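Local coordinates for protein uricase (Bacillus fastidiosus, PDB 4R8X) that catalyses, as a urate oxidase, the oxidation of urate to 5-hydroxyisourate, the first step on the way from urate to (S)-allantoin, at residues G10-F15 with S71-I76; R78-Y83 with E89-Y94; L198-N203 with S234-L239. One frame throughout, in Å; residues are numbered along the deposited sequence.

Interaction 1. Residues G10-F15 with S71-I76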
loop_
_atom_site.group_PDB
_atom_site.type_symbol
_atom_site.label_atom_id
_atom_site.label_comp_id
_atom_site.label_asym_id
_atom_site.label_seq_id
_atom_site.Cartn_x
_atom_site.Cartn_y
_atom_site.Cartn_z
ATOM N N GLY D 10 -5.737 10.564 15.354
ATOM C CA GLY D 10 -6.212 9.772 14.230
ATOM C C GLY D 10 -5.920 8.302 14.433
ATOM O O GLY D 10 -5.184 7.952 15.353
ATOM N N ASP D 11 -6.486 7.455 13.571
ATOM C CA ASP D 11 -6.358 5.994 13.685
ATOM C C ASP D 11 -6.721 5.503 15.078
ATOM O O ASP D 11 -6.067 4.602 15.643
ATOM C CB ASP D 11 -4.964 5.489 13.301
ATOM C CG ASP D 11 -4.759 5.391 11.798
ATOM O OD1 ASP D 11 -5.715 5.652 11.031
ATOM O OD2 ASP D 11 -3.629 5.045 11.399
ATOM N N VAL D 12 -7.772 6.096 15.622
ATOM C CA VAL D 12 -8.337 5.593 16.868
ATOM C C VAL D 12 -9.247 4.415 16.541
ATOM O O VAL D 12 -10.453 4.561 16.311
ATOM C CB VAL D 12 -9.123 6.675 17.642
ATOM C CG1 VAL D 12 -9.686 6.085 18.949
ATOM C CG2 VAL D 12 -8.236 7.872 17.920
ATOM N N TYR D 13 -8.649 3.235 16.483
ATOM C CA TYR D 13 -9.425 2.034 16.229
ATOM C C TYR D 13 -10.246 1.726 17.460
ATOM O O TYR D 13 -9.740 1.716 18.589
ATOM C CB TYR D 13 -8.542 0.840 15.853
ATOM C CG TYR D 13 -7.915 0.967 14.479
ATOM C CD1 TYR D 13 -8.619 0.604 13.339
ATOM C CD2 TYR D 13 -6.629 1.465 14.321
ATOM C CE1 TYR D 13 -8.048 0.716 12.067
ATOM C CE2 TYR D 13 -6.062 1.598 13.061
ATOM C CZ TYR D 13 -6.775 1.216 11.942
ATOM O OH TYR D 13 -6.215 1.323 10.688
ATOM N N VAL D 14 -11.534 1.525 17.244
ATOM C CA VAL D 14 -12.413 1.218 18.348
ATOM C C VAL D 14 -13.413 0.149 17.911
ATOM O O VAL D 14 -14.128 0.317 16.928
ATOM C CB VAL D 14 -13.058 2.497 18.938
ATOM C CG1 VAL D 14 -13.742 3.315 17.877
ATOM C CG2 VAL D 14 -14.008 2.136 20.038
ATOM N N PHE D 15 -13.390 -0.979 18.614
ATOM C CA PHE D 15 -14.177 -2.151 18.240
ATOM C C PHE D 15 -15.100 -2.527 19.390
ATOM O O PHE D 15 -14.676 -3.138 20.383
ATOM C CB PHE D 15 -13.263 -3.331 17.875
ATOM C CG PHE D 15 -12.143 -2.974 16.928
ATOM C CD1 PHE D 15 -12.383 -2.219 15.788
ATOM C CD2 PHE D 15 -10.847 -3.393 17.187
ATOM C CE1 PHE D 15 -11.350 -1.891 14.922
ATOM C CE2 PHE D 15 -9.813 -3.074 16.320
ATOM C CZ PHE D 15 -10.063 -2.339 15.182
ATOM N N SER D 71 -5.490 10.998 25.824
ATOM C CA SER D 71 -6.730 11.123 26.577
ATOM C C SER D 71 -7.949 11.151 25.670
ATOM O O SER D 71 -9.000 10.622 26.023
ATOM C CB SER D 71 -6.694 12.377 27.451
ATOM O OG SER D 71 -5.598 12.316 28.334
ATOM N N MET D 72 -7.811 11.757 24.495
ATOM C CA MET D 72 -8.899 11.754 23.515
ATOM C C MET D 72 -9.228 10.345 23.064
ATOM O O MET D 72 -10.400 9.991 22.893
ATOM C CB MET D 72 -8.557 12.579 22.288
ATOM C CG MET D 72 -8.248 14.019 22.556
ATOM S SD MET D 72 -7.883 14.832 20.993
ATOM C CE MET D 72 -6.897 16.178 21.607
ATOM N N LYS D 73 -8.180 9.556 22.843
ATOM C CA LYS D 73 -8.336 8.171 22.460
ATOM C C LYS D 73 -9.104 7.401 23.536
ATOM O O LYS D 73 -10.051 6.684 23.233
ATOM C CB LYS D 73 -6.962 7.551 22.199
ATOM C CG LYS D 73 -6.965 6.035 22.076
ATOM C CD LYS D 73 -5.565 5.463 22.201
ATOM C CE LYS D 73 -4.981 5.699 23.590
ATOM N NZ LYS D 73 -5.535 4.825 24.655
ATOM N N ASN D 74 -8.714 7.582 24.799
ATOM C CA ASN D 74 -9.406 6.934 25.911
ATOM C C ASN D 74 -10.867 7.361 25.986
ATOM O O ASN D 74 -11.752 6.551 26.225
ATOM C CB ASN D 74 -8.725 7.251 27.250
ATOM C CG ASN D 74 -7.333 6.658 27.364
ATOM O OD1 ASN D 74 -7.012 5.672 26.706
ATOM N ND2 ASN D 74 -6.503 7.248 28.230
ATOM N N PHE D 75 -11.108 8.649 25.780
ATOM C CA PHE D 75 -12.461 9.199 25.787
ATOM C C PHE D 75 -13.351 8.480 24.772
ATOM O O PHE D 75 -14.470 8.058 25.093
ATOM C CB PHE D 75 -12.380 10.688 25.459
ATOM C CG PHE D 75 -13.640 11.471 25.754
ATOM C CD1 PHE D 75 -14.669 11.546 24.822
ATOM C CD2 PHE D 75 -13.768 12.180 26.942
ATOM C CE1 PHE D 75 -15.816 12.293 25.078
ATOM C CE2 PHE D 75 -14.910 12.926 27.201
ATOM C CZ PHE D 75 -15.930 12.984 26.274
ATOM N N ILE D 76 -12.855 8.328 23.543
ATOM C CA ILE D 76 -13.651 7.729 22.493
ATOM C C ILE D 76 -13.914 6.272 22.817
ATOM O O ILE D 76 -15.045 5.792 22.744
ATOM C CB ILE D 76 -12.948 7.854 21.125
ATOM C CG1 ILE D 76 -12.853 9.328 20.705
ATOM C CG2 ILE D 76 -13.669 7.016 20.053
ATOM C CD1 ILE D 76 -11.861 9.566 19.578
#
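This is a small apolar helix-on-sheet contact in the N-terminal half of the uricase, where V12 and V14 of strand 5-17 meet K73 and I76 of helix 69-82. In the T-fold of uricases, helices cover one side of an antiparallel sheet; here the strand and helix segments run the same way at 27°, their axes 9.2 Å apart. V12 and V14 both point at the helix, and Y13 between them points away from it. With CG1 of V12 anti to its backbone N (chi1 -180°), that methyl reaches out to the helix and lies 4.2 Å from I76 CD1. One turn earlier, K73 brings its CG to the same methyl, 4.1 Å from V12 CG1. Bends at chi3 and chi4 then turn the lysine back along its own helix, where NZ donates a 2.7 Å hydrogen bond to N74 OD1. A serine in place of K73 would probably uncover one flank of V12 and leave N74 OD1 without this donor. I76 also touches V95 and F99 of helix 88-102. Farther along the strand, V14 CG1 rests 4.3 Å from I76 CG2.

Interaction 2. Residues R78-Y83 with E89-Y94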
loop_
_atom_site.group_PDB
_atom_site.type_symbol
_atom_site.label_atom_id
_atom_site.label_comp_id
_atom_site.label_asym_id
_atom_site.label_seq_id
_atom_site.Cartn_x
_atom_site.Cartn_y
_atom_site.Cartn_z
ATOM N N ARG D 78 -13.949 4.721 25.658
ATOM C CA ARG D 78 -14.872 4.510 26.758
ATOM C C ARG D 78 -16.312 4.830 26.374
ATOM O O ARG D 78 -17.250 4.171 26.830
ATOM C CB ARG D 78 -14.432 5.299 27.983
ATOM C CG ARG D 78 -13.228 4.661 28.628
ATOM C CD ARG D 78 -12.666 5.484 29.748
ATOM N NE ARG D 78 -11.225 5.308 29.831
ATOM C CZ ARG D 78 -10.455 5.959 30.692
ATOM N NH1 ARG D 78 -11.010 6.806 31.544
ATOM N NH2 ARG D 78 -9.145 5.753 30.705
ATOM N N HIS D 79 -16.498 5.836 25.530
ATOM C CA HIS D 79 -17.839 6.135 25.065
ATOM C C HIS D 79 -18.393 5.073 24.112
ATOM O O HIS D 79 -19.606 4.928 23.996
ATOM C CB HIS D 79 -17.924 7.546 24.481
ATOM C CG HIS D 79 -17.958 8.607 25.535
ATOM N ND1 HIS D 79 -16.827 9.020 26.206
ATOM C CD2 HIS D 79 -18.995 9.286 26.084
ATOM C CE1 HIS D 79 -17.164 9.930 27.106
ATOM N NE2 HIS D 79 -18.473 10.107 27.053
ATOM N N ALA D 80 -17.517 4.304 23.467
ATOM C CA ALA D 80 -17.986 3.179 22.673
ATOM C C ALA D 80 -18.654 2.122 23.547
ATOM O O ALA D 80 -19.559 1.417 23.101
ATOM C CB ALA D 80 -16.842 2.569 21.882
ATOM N N ALA D 81 -18.230 2.034 24.804
ATOM C CA ALA D 81 -18.821 1.064 25.718
ATOM C C ALA D 81 -20.183 1.533 26.222
ATOM O O ALA D 81 -21.071 0.719 26.435
ATOM C CB ALA D 81 -17.885 0.766 26.882
ATOM N N SER D 82 -20.347 2.843 26.386
ATOM C CA SER D 82 -21.574 3.402 26.959
ATOM C C SER D 82 -22.648 3.763 25.926
ATOM O O SER D 82 -23.818 3.942 26.277
ATOM C CB SER D 82 -21.254 4.617 27.841
ATOM O OG SER D 82 -20.567 5.626 27.119
ATOM N N TYR D 83 -22.252 3.882 24.660
ATOM C CA TYR D 83 -23.200 4.188 23.585
ATOM C C TYR D 83 -24.277 3.116 23.495
ATOM O O TYR D 83 -23.964 1.927 23.470
ATOM C CB TYR D 83 -22.461 4.276 22.252
ATOM C CG TYR D 83 -23.333 4.585 21.054
ATOM C CD1 TYR D 83 -24.116 5.735 21.007
ATOM C CD2 TYR D 83 -23.364 3.728 19.963
ATOM C CE1 TYR D 83 -24.894 6.018 19.888
ATOM C CE2 TYR D 83 -24.125 4.006 18.852
ATOM C CZ TYR D 83 -24.899 5.136 18.817
ATOM O OH TYR D 83 -25.654 5.382 17.688
ATOM N N GLU D 89 -23.321 7.416 12.682
ATOM C CA GLU D 89 -23.604 8.836 12.862
ATOM C C GLU D 89 -24.072 9.152 14.277
ATOM O O GLU D 89 -23.713 10.189 14.832
ATOM C CB GLU D 89 -24.665 9.309 11.873
ATOM C CG GLU D 89 -24.294 9.171 10.410
ATOM C CD GLU D 89 -24.752 7.859 9.789
ATOM O OE1 GLU D 89 -24.919 7.835 8.558
ATOM O OE2 GLU D 89 -24.953 6.860 10.512
ATOM N N GLY D 90 -24.895 8.269 14.834
ATOM C CA GLY D 90 -25.342 8.395 16.211
ATOM C C GLY D 90 -24.169 8.386 17.160
ATOM O O GLY D 90 -24.061 9.247 18.028
ATOM N N PHE D 91 -23.261 7.427 16.984
ATOM C CA PHE D 91 -22.106 7.357 17.859
ATOM C C PHE D 91 -21.224 8.604 17.765
ATOM O O PHE D 91 -20.808 9.141 18.783
ATOM C CB PHE D 91 -21.276 6.115 17.559
ATOM C CG PHE D 91 -20.041 6.005 18.405
ATOM C CD1 PHE D 91 -20.144 5.908 19.786
ATOM C CD2 PHE D 91 -18.778 6.024 17.825
ATOM C CE1 PHE D 91 -19.011 5.822 20.578
ATOM C CE2 PHE D 91 -17.641 5.930 18.602
ATOM C CZ PHE D 91 -17.749 5.825 19.986
ATOM N N LEU D 92 -20.952 9.074 16.548
ATOM C CA LEU D 92 -20.091 10.234 16.375
ATOM C C LEU D 92 -20.694 11.491 17.011
ATOM O O LEU D 92 -19.985 12.259 17.664
ATOM C CB LEU D 92 -19.779 10.469 14.890
ATOM C CG LEU D 92 -19.021 9.350 14.169
ATOM C CD1 LEU D 92 -18.565 9.869 12.819
ATOM C CD2 LEU D 92 -17.836 8.808 14.987
ATOM N N GLN D 93 -21.993 11.697 16.830
ATOM C CA GLN D 93 -22.602 12.872 17.448
ATOM C C GLN D 93 -22.575 12.780 18.974
ATOM O O GLN D 93 -22.303 13.768 19.648
ATOM C CB GLN D 93 -24.030 13.102 16.965
ATOM C CG GLN D 93 -24.603 14.393 17.510
ATOM C CD GLN D 93 -25.912 14.763 16.875
ATOM O OE1 GLN D 93 -26.264 14.266 15.807
ATOM N NE2 GLN D 93 -26.651 15.645 17.529
ATOM N N TYR D 94 -22.848 11.585 19.494
ATOM C CA TYR D 94 -22.775 11.295 20.921
ATOM C C TYR D 94 -21.412 11.683 21.492
ATOM O O TYR D 94 -21.318 12.358 22.522
ATOM C CB TYR D 94 -23.076 9.805 21.131
ATOM C CG TYR D 94 -22.859 9.226 22.516
ATOM C CD1 TYR D 94 -23.647 9.612 23.598
ATOM C CD2 TYR D 94 -21.917 8.218 22.719
ATOM C CE1 TYR D 94 -23.463 9.039 24.846
ATOM C CE2 TYR D 94 -21.730 7.651 23.958
ATOM C CZ TYR D 94 -22.500 8.059 25.018
ATOM O OH TYR D 94 -22.313 7.481 26.251
#
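Y83 lays one face of its phenol ring over the start of F91, whose CB sits 3.9 Å from the Y83 ring centroid in a CH-pi contact only 16° off the ring normal. The F91 ring itself turns its edge to that same face, planes at 61°, an edge-to-face pair with CD1 of F91 3.7 Å from CG of Y83. The other end of F91 slides in beside A80, where CZ comes 3.9 Å from A80 CB. Y94 completes the aromatic cluster. Its first torsion swings the ring away from the backbone N and back to helix 69-82, and its hydroxyl shares a 2.7 Å hydrogen bond with S82 OG. H79 directs its ring edge at the face of Y94 in an offset edge-to-face pair, while H79 ND1 is bonded to F75 O one turn back. G90 gives the Y83 hydroxyl room: OH stands 3.4 Å from G90 CA, where any side chain would collide, and is hydrogen-bonded to T87 N. The two helices, joined by a short turn, with their segments 78-82 and 89-94 inclined at 124°, close over strand 40-50, with Y83 resting on F41 and F91 on M43.

Interaction 3. Residues L198-N203 with S234-L239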
loop_
_atom_site.group_PDB
_atom_site.type_symbol
_atom_site.label_atom_id
_atom_site.label_comp_id
_atom_site.label_asym_id
_atom_site.label_seq_id
_atom_site.Cartn_x
_atom_site.Cartn_y
_atom_site.Cartn_z
ATOM N N LEU D 198 -17.568 -2.113 -18.648
ATOM C CA LEU D 198 -17.419 -0.945 -17.783
ATOM C C LEU D 198 -17.098 -1.336 -16.338
ATOM O O LEU D 198 -17.834 -2.100 -15.707
ATOM C CB LEU D 198 -18.678 -0.081 -17.827
ATOM C CG LEU D 198 -18.594 1.250 -17.078
ATOM C CD1 LEU D 198 -17.479 2.119 -17.643
ATOM C CD2 LEU D 198 -19.927 1.983 -17.125
ATOM N N TYR D 199 -15.994 -0.799 -15.828
ATOM C CA TYR D 199 -15.505 -1.140 -14.503
ATOM C C TYR D 199 -15.376 0.174 -13.746
ATOM O O TYR D 199 -14.615 1.052 -14.144
ATOM C CB TYR D 199 -14.165 -1.880 -14.627
ATOM C CG TYR D 199 -13.554 -2.373 -13.327
ATOM C CD1 TYR D 199 -14.323 -2.590 -12.190
ATOM C CD2 TYR D 199 -12.192 -2.623 -13.247
ATOM C CE1 TYR D 199 -13.752 -3.035 -11.015
ATOM C CE2 TYR D 199 -11.615 -3.058 -12.070
ATOM C CZ TYR D 199 -12.402 -3.264 -10.966
ATOM O OH TYR D 199 -11.819 -3.687 -9.804
ATOM N N ILE D 200 -16.141 0.305 -12.662
ATOM C CA ILE D 200 -16.252 1.568 -11.928
ATOM C C ILE D 200 -15.952 1.428 -10.438
ATOM O O ILE D 200 -16.226 0.390 -9.828
ATOM C CB ILE D 200 -17.654 2.208 -12.096
ATOM C CG1 ILE D 200 -18.734 1.328 -11.462
ATOM C CG2 ILE D 200 -17.969 2.435 -13.566
ATOM C CD1 ILE D 200 -20.145 1.925 -11.527
ATOM N N PHE D 201 -15.357 2.473 -9.872
ATOM C CA PHE D 201 -15.230 2.629 -8.427
ATOM C C PHE D 201 -16.187 3.748 -8.059
ATOM O O PHE D 201 -16.236 4.762 -8.763
ATOM C CB PHE D 201 -13.817 3.067 -8.032
ATOM C CG PHE D 201 -12.743 2.027 -8.260
ATOM C CD1 PHE D 201 -13.011 0.809 -8.884
ATOM C CD2 PHE D 201 -11.457 2.273 -7.818
ATOM C CE1 PHE D 201 -12.001 -0.124 -9.086
ATOM C CE2 PHE D 201 -10.447 1.341 -8.007
ATOM C CZ PHE D 201 -10.723 0.142 -8.642
ATOM N N LEU D 202 -16.914 3.585 -6.953
ATOM C CA LEU D 202 -17.870 4.598 -6.495
ATOM C C LEU D 202 -17.715 4.858 -5.008
ATOM O O LEU D 202 -17.645 3.919 -4.214
ATOM C CB LEU D 202 -19.320 4.157 -6.741
ATOM C CG LEU D 202 -19.829 3.948 -8.165
ATOM C CD1 LEU D 202 -21.296 3.548 -8.156
ATOM C CD2 LEU D 202 -19.616 5.204 -9.002
ATOM N N ASN D 203 -17.652 6.135 -4.647
ATOM C CA ASN D 203 -17.900 6.574 -3.285
ATOM C C ASN D 203 -19.191 7.359 -3.353
ATOM O O ASN D 203 -19.324 8.266 -4.184
ATOM C CB ASN D 203 -16.793 7.492 -2.772
ATOM C CG ASN D 203 -15.437 6.813 -2.692
ATOM O OD1 ASN D 203 -15.330 5.592 -2.613
ATOM N ND2 ASN D 203 -14.384 7.623 -2.701
ATOM N N SER D 234 -27.995 -2.353 -8.271
ATOM C CA SER D 234 -29.219 -2.685 -8.994
ATOM C C SER D 234 -29.412 -1.795 -10.216
ATOM O O SER D 234 -29.777 -2.269 -11.292
ATOM C CB SER D 234 -30.438 -2.587 -8.070
ATOM O OG SER D 234 -30.346 -3.542 -7.022
ATOM N N VAL D 235 -29.151 -0.507 -10.048
ATOM C CA VAL D 235 -29.258 0.427 -11.158
ATOM C C VAL D 235 -28.185 0.135 -12.212
ATOM O O VAL D 235 -28.476 0.120 -13.403
ATOM C CB VAL D 235 -29.183 1.883 -10.671
ATOM C CG1 VAL D 235 -29.125 2.866 -11.858
ATOM C CG2 VAL D 235 -30.386 2.192 -9.769
ATOM N N PHE D 236 -26.958 -0.138 -11.775
ATOM C CA PHE D 236 -25.875 -0.514 -12.693
ATOM C C PHE D 236 -26.285 -1.740 -13.524
ATOM O O PHE D 236 -26.087 -1.781 -14.746
ATOM C CB PHE D 236 -24.597 -0.792 -11.889
ATOM C CG PHE D 236 -23.325 -0.831 -12.711
ATOM C CD1 PHE D 236 -23.223 -0.173 -13.930
ATOM C CD2 PHE D 236 -22.221 -1.539 -12.245
ATOM C CE1 PHE D 236 -22.038 -0.219 -14.670
ATOM C CE2 PHE D 236 -21.035 -1.591 -12.974
ATOM C CZ PHE D 236 -20.943 -0.934 -14.190
ATOM N N HIS D 237 -26.903 -2.716 -12.861
ATOM C CA HIS D 237 -27.365 -3.943 -13.520
ATOM C C HIS D 237 -28.431 -3.693 -14.578
ATOM O O HIS D 237 -28.354 -4.228 -15.678
ATOM C CB HIS D 237 -27.868 -4.930 -12.457
ATOM C CG HIS D 237 -28.608 -6.115 -13.000
ATOM N ND1 HIS D 237 -28.008 -7.337 -13.221
ATOM C CD2 HIS D 237 -29.915 -6.277 -13.315
ATOM C CE1 HIS D 237 -28.911 -8.193 -13.664
ATOM N NE2 HIS D 237 -30.078 -7.575 -13.726
ATOM N N THR D 238 -29.409 -2.856 -14.251
ATOM C CA THR D 238 -30.598 -2.693 -15.084
ATOM C C THR D 238 -30.467 -1.621 -16.173
ATOM O O THR D 238 -30.891 -1.825 -17.314
ATOM C CB THR D 238 -31.826 -2.388 -14.197
ATOM O OG1 THR D 238 -32.105 -3.524 -13.371
ATOM C CG2 THR D 238 -33.053 -2.063 -15.041
ATOM N N LEU D 239 -29.865 -0.493 -15.822
ATOM C CA LEU D 239 -29.779 0.650 -16.725
ATOM C C LEU D 239 -28.823 0.397 -17.885
ATOM O O LEU D 239 -27.735 -0.149 -17.697
ATOM C CB LEU D 239 -29.328 1.892 -15.949
ATOM C CG LEU D 239 -29.186 3.219 -16.703
ATOM C CD1 LEU D 239 -30.551 3.798 -17.050
ATOM C CD2 LEU D 239 -28.365 4.206 -15.885
#
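Strand 198-203 passes the last turn of helix 225-238 at a distance, the nearest CA atoms, those of I200 and F236, being 9.9 Å apart, and side chains span the gap. One ring does the work from the helix side. The chi1 of F236, -165°, puts its phenyl group opposite the backbone N and sends it straight out at the strand, between L198 and I200. I200 comes to meet it from the opposite direction and sets its terminal methyl on one ring face: CD1 stands 3.9 Å from the ring centroid and 12° off the normal, a CH-pi contact almost over the centre. Its chi1 of 65° places CG1 between the backbone N and the carbonyl carbon, and an extended chi2 carries CD1 on to the ring, with CG1 also lying 4.0 Å from F236 CE2. The arrangement belongs to the second uricase half, where, as in other T-fold proteins, helices back an antiparallel sheet; strand 198-208 runs there between strands 156-173 and 262-271, and L171 of the former also touches F236. L198 meets the ring at its rim instead. Its CD2 methyl is 3.9 Å from F236 CE1, and its carbonyl oxygen lies near the ring plane, 3.7 Å from CZ, where the slightly positive ring edge would probably favour the oxygen. Helix 244-258 adds L247, which touches both I200 and F236, while V135 of the third subunit packs on F236, so the ring is buried with help from across the interface. L198 also borders the probable active site: its side chain comes about 4 Å from those of F179, predicted to bind urate, and N271, predicted to bind urate and dioxygen.

From the N terminus, strand 5-17 leads out, and interaction 1 closes the first loop when helix 69-82 returns to pack on it. Interaction 2 follows in series, opening on the same helix 69-82 and joining two consecutive helices linked by a short connection. The two contacts pack directly on each other: V14 CG2 lies 3.4 Å from A80 CB, and I76 O lies near F91 CZ, which brings in helix 88-102. Interaction 3 closes a separate loop much later, in the second uricase half and across the chain's centre, its centre about 35 Å from that of interaction 1. None of the loops cross. Interactions 1 and 3 share the large antiparallel sheet, and all three contacts touch the third subunit.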